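Local coordinates for BluB-like flavoprotein (Clostridium difficile 630, PDB 3EO8), which binds flavin mononucleotide and is probably an oxidoreductase of the nitroreductase family, at residues A100-V110 and K185-L196. Residues are numbered along the deposited sequence; the frame is centred on the assembly and turned at random.
Sequences APVLVLVFTKV and KGEYFLGAMLAL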
loop_
_atom_site.group_PDB
_atom_site.type_symbol
_atom_site.label_atom_id
_atom_site.label_comp_id
_atom_site.label_asym_id
_atom_site.label_seq_id
_atom_site.Cartn_x
_atom_site.Cartn_y
_atom_site.Cartn_z
ATOM N N ALA A 100 -19.896 9.507 -9.767
ATOM C CA ALA A 100 -19.786 10.033 -8.404
ATOM C C ALA A 100 -19.736 11.558 -8.388
ATOM O O ALA A 100 -19.286 12.172 -9.350
ATOM C CB ALA A 100 -18.558 9.462 -7.722
ATOM N N PRO A 101 -20.179 12.174 -7.273
ATOM C CA PRO A 101 -20.062 13.606 -7.060
ATOM C C PRO A 101 -18.653 14.111 -6.778
ATOM O O PRO A 101 -18.400 15.286 -6.948
ATOM C CB PRO A 101 -20.989 13.857 -5.859
ATOM C CG PRO A 101 -20.977 12.549 -5.092
ATOM C CD PRO A 101 -20.828 11.481 -6.142
ATOM N N VAL A 102 -17.736 13.245 -6.367
ATOM C CA VAL A 102 -16.389 13.679 -5.987
ATOM C C VAL A 102 -15.360 12.768 -6.607
ATOM O O VAL A 102 -15.519 11.553 -6.581
ATOM C CB VAL A 102 -16.194 13.658 -4.452
ATOM C CG1 VAL A 102 -14.771 14.075 -4.078
ATOM C CG2 VAL A 102 -17.247 14.514 -3.758
ATOM N N LEU A 103 -14.321 13.370 -7.175
ATOM C CA LEU A 103 -13.124 12.680 -7.640
ATOM C C LEU A 103 -11.967 13.164 -6.772
ATOM O O LEU A 103 -11.736 14.356 -6.675
ATOM C CB LEU A 103 -12.797 13.005 -9.094
ATOM C CG LEU A 103 -11.559 12.349 -9.665
ATOM C CD1 LEU A 103 -11.709 10.820 -9.577
ATOM C CD2 LEU A 103 -11.290 12.836 -11.099
ATOM N N VAL A 104 -11.228 12.234 -6.169
ATOM C CA VAL A 104 -10.045 12.600 -5.412
ATOM C C VAL A 104 -8.826 12.076 -6.160
ATOM O O VAL A 104 -8.759 10.906 -6.496
ATOM C CB VAL A 104 -10.070 12.031 -4.006
ATOM C CG1 VAL A 104 -8.874 12.560 -3.223
ATOM C CG2 VAL A 104 -11.423 12.365 -3.300
ATOM N N LEU A 105 -7.869 12.936 -6.456
ATOM C CA LEU A 105 -6.641 12.501 -7.056
ATOM C C LEU A 105 -5.655 12.392 -5.936
ATOM O O LEU A 105 -5.427 13.378 -5.199
ATOM C CB LEU A 105 -6.133 13.501 -8.091
ATOM C CG LEU A 105 -7.100 13.862 -9.211
ATOM C CD1 LEU A 105 -6.426 14.879 -10.102
ATOM C CD2 LEU A 105 -7.537 12.664 -9.972
ATOM N N VAL A 106 -5.090 11.205 -5.781
ATOM C CA VAL A 106 -4.148 10.967 -4.717
ATOM C C VAL A 106 -2.770 10.998 -5.329
ATOM O O VAL A 106 -2.376 10.075 -6.078
ATOM C CB VAL A 106 -4.386 9.641 -3.992
ATOM C CG1 VAL A 106 -3.568 9.654 -2.765
ATOM C CG2 VAL A 106 -5.889 9.494 -3.608
ATOM N N PHE A 107 -2.058 12.086 -5.038
ATOM C CA PHE A 107 -0.673 12.258 -5.478
ATOM C C PHE A 107 0.265 11.627 -4.460
ATOM O O PHE A 107 -0.055 11.513 -3.288
ATOM C CB PHE A 107 -0.313 13.740 -5.660
ATOM C CG PHE A 107 -0.775 14.316 -6.971
ATOM C CD1 PHE A 107 -2.118 14.596 -7.189
ATOM C CD2 PHE A 107 0.123 14.545 -7.996
ATOM C CE1 PHE A 107 -2.551 15.135 -8.405
ATOM C CE2 PHE A 107 -0.289 15.045 -9.216
ATOM C CZ PHE A 107 -1.633 15.354 -9.432
ATOM N N THR A 108 1.434 11.223 -4.926
ATOM C CA THR A 108 2.404 10.544 -4.090
ATOM C C THR A 108 3.799 10.894 -4.643
ATOM O O THR A 108 3.922 11.618 -5.628
ATOM C CB THR A 108 2.133 9.016 -4.052
ATOM O OG1 THR A 108 2.956 8.393 -3.057
ATOM C CG2 THR A 108 2.375 8.360 -5.437
ATOM N N LYS A 109 4.834 10.461 -3.954
ATOM C CA LYS A 109 6.193 10.639 -4.385
ATOM C C LYS A 109 7.037 9.406 -4.032
ATOM O O LYS A 109 6.649 8.583 -3.180
ATOM C CB LYS A 109 6.784 11.910 -3.780
ATOM C CG LYS A 109 6.942 11.905 -2.259
ATOM C CD LYS A 109 7.711 13.125 -1.752
ATOM C CE LYS A 109 7.631 13.168 -0.213
ATOM N NZ LYS A 109 8.614 14.070 0.462
ATOM N N VAL A 110 8.175 9.262 -4.707
ATOM C CA VAL A 110 9.020 8.092 -4.509
ATOM C C VAL A 110 9.621 8.103 -3.113
ATOM O O VAL A 110 9.993 9.155 -2.601
ATOM C CB VAL A 110 10.164 8.016 -5.569
ATOM C CG1 VAL A 110 11.163 6.930 -5.194
ATOM C CG2 VAL A 110 9.606 7.765 -6.938
ATOM N N LYS A 185 2.289 20.239 -8.711
ATOM C CA LYS A 185 2.560 18.907 -8.146
ATOM C C LYS A 185 3.968 18.775 -7.568
ATOM O O LYS A 185 4.225 17.873 -6.774
ATOM C CB LYS A 185 2.335 17.831 -9.187
ATOM C CG LYS A 185 3.331 17.834 -10.355
ATOM C CD LYS A 185 2.823 17.011 -11.551
ATOM C CE LYS A 185 3.760 17.152 -12.743
ATOM N NZ LYS A 185 3.139 16.668 -14.023
ATOM N N GLY A 186 4.883 19.656 -7.986
ATOM C CA GLY A 186 6.280 19.540 -7.607
ATOM C C GLY A 186 6.840 18.174 -7.959
ATOM O O GLY A 186 6.784 17.776 -9.112
ATOM N N GLU A 187 7.376 17.468 -6.957
ATOM C CA GLU A 187 8.017 16.164 -7.167
ATOM C C GLU A 187 7.006 15.003 -7.141
ATOM O O GLU A 187 7.380 13.833 -7.340
ATOM C CB GLU A 187 9.120 15.939 -6.108
ATOM C CG GLU A 187 8.584 15.628 -4.706
ATOM C CD GLU A 187 9.584 15.888 -3.556
ATOM O OE1 GLU A 187 10.682 15.260 -3.567
ATOM O OE2 GLU A 187 9.250 16.669 -2.619
ATOM N N TYR A 188 5.748 15.328 -6.867
ATOM C CA TYR A 188 4.707 14.327 -6.730
ATOM C C TYR A 188 4.125 13.972 -8.092
ATOM O O TYR A 188 4.253 14.722 -9.050
ATOM C CB TYR A 188 3.596 14.794 -5.804
ATOM C CG TYR A 188 3.948 14.872 -4.324
ATOM C CD1 TYR A 188 4.908 15.773 -3.855
ATOM C CD2 TYR A 188 3.296 14.062 -3.397
ATOM C CE1 TYR A 188 5.226 15.847 -2.494
ATOM C CE2 TYR A 188 3.594 14.131 -2.034
ATOM C CZ TYR A 188 4.564 15.015 -1.592
ATOM O OH TYR A 188 4.829 15.060 -0.234
ATOM N N PHE A 189 3.493 12.811 -8.157
ATOM C CA PHE A 189 2.853 12.307 -9.358
ATOM C C PHE A 189 1.579 11.578 -8.920
ATOM O O PHE A 189 1.409 11.231 -7.740
ATOM C CB PHE A 189 3.807 11.389 -10.147
ATOM C CG PHE A 189 4.498 10.317 -9.305
ATOM C CD1 PHE A 189 3.906 9.072 -9.083
ATOM C CD2 PHE A 189 5.747 10.550 -8.742
ATOM C CE1 PHE A 189 4.559 8.108 -8.297
ATOM C CE2 PHE A 189 6.394 9.593 -7.982
ATOM C CZ PHE A 189 5.797 8.368 -7.747
ATOM N N LEU A 190 0.671 11.372 -9.870
ATOM C CA LEU A 190 -0.599 10.720 -9.571
ATOM C C LEU A 190 -0.337 9.286 -9.137
ATOM O O LEU A 190 0.339 8.529 -9.835
ATOM C CB LEU A 190 -1.505 10.767 -10.782
ATOM C CG LEU A 190 -2.893 10.227 -10.542
ATOM C CD1 LEU A 190 -3.658 11.119 -9.599
ATOM C CD2 LEU A 190 -3.593 10.027 -11.886
ATOM N N GLY A 191 -0.805 8.919 -7.953
ATOM C CA GLY A 191 -0.693 7.533 -7.504
ATOM C C GLY A 191 -1.956 6.714 -7.744
ATOM O O GLY A 191 -1.901 5.557 -8.167
ATOM N N ALA A 192 -3.098 7.312 -7.425
ATOM C CA ALA A 192 -4.377 6.634 -7.490
ATOM C C ALA A 192 -5.468 7.707 -7.578
ATOM O O ALA A 192 -5.182 8.883 -7.313
ATOM C CB ALA A 192 -4.580 5.742 -6.258
HETATM N N MSE A 193 -6.680 7.318 -7.992
HETATM C CA MSE A 193 -7.869 8.128 -7.772
HETATM C C MSE A 193 -8.852 7.377 -6.911
HETATM O O MSE A 193 -8.781 6.146 -6.746
HETATM C CB MSE A 193 -8.558 8.552 -9.074
HETATM C CG MSE A 193 -7.600 8.833 -10.217
HETATM SE SE MSE A 193 -8.375 9.681 -11.766
HETATM C CE MSE A 193 -9.478 8.279 -12.469
ATOM N N LEU A 194 -9.742 8.147 -6.297
ATOM C CA LEU A 194 -10.880 7.611 -5.569
ATOM C C LEU A 194 -12.159 8.223 -6.131
ATOM O O LEU A 194 -12.271 9.476 -6.245
ATOM C CB LEU A 194 -10.780 7.961 -4.110
ATOM C CG LEU A 194 -9.695 7.273 -3.314
ATOM C CD1 LEU A 194 -9.344 8.087 -2.040
ATOM C CD2 LEU A 194 -10.200 5.902 -2.978
ATOM N N ALA A 195 -13.109 7.360 -6.495
ATOM C CA ALA A 195 -14.473 7.806 -6.815
ATOM C C ALA A 195 -15.253 7.740 -5.509
ATOM O O ALA A 195 -15.324 6.676 -4.889
ATOM C CB ALA A 195 -15.145 6.896 -7.886
ATOM N N LEU A 196 -15.847 8.864 -5.109
ATOM C CA LEU A 196 -16.397 9.023 -3.772
ATOM C C LEU A 196 -17.803 9.589 -3.798
ATOM O O LEU A 196 -18.059 10.607 -4.432
ATOM C CB LEU A 196 -15.490 9.966 -2.956
ATOM C CG LEU A 196 -15.866 10.302 -1.508
ATOM C CD1 LEU A 196 -15.858 9.035 -0.583
ATOM C CD2 LEU A 196 -14.920 11.439 -0.970
HETATM O O HOH W 1 6.734 16.670 0.448
HETATM O O HOH W 2 8.905 11.656 -6.522
#
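K109 sets CG between its backbone N and carbonyl carbon (chi1 65°) and then runs extended, which lays the chain across one face of the Y188 ring. Y188 sets CG anti to its carbonyl carbon (chi1 -71°), and this places the ring beside K109. This pair lies near the T108-F189 end of the antiparallel pairing of strands 102-108 and 189-196, which contains a classic beta bulge, at the centre of the sheet of this nitroreductase-type flavoprotein. K109 CB stands 4.0 Å from the centroid of the Y188 ring, a CH-pi contact almost on the ring normal. At the bulge, V106 O accepts from two donors in its carbonyl plane, G191 N at 2.7 Å and A192 N at 3.2 Å. The extra residue shifts the register by one, and the side chains of F107 and L190 diverge. V102, V104 and V106 share a face with L194 and L196, where helix 137-155 covers A192 and L194. L103, L105 and M193 lie on the other face. There L105 CD2 meets SE of M193, a selenomethionine, at 3.6 Å. A192 lies about 6 Å (side chain to ligand) from the bound FMN. Q140 of the second subunit also packs on A192. T108 CG2 touches F189 CE1 at 3.6 Å, while T108 OG1 is hydrogen-bonded to N45 O. One water joins K109 NZ to Y188 OH; it lies 2.6 Å from Y188 OH, at the ring edge and in its plane.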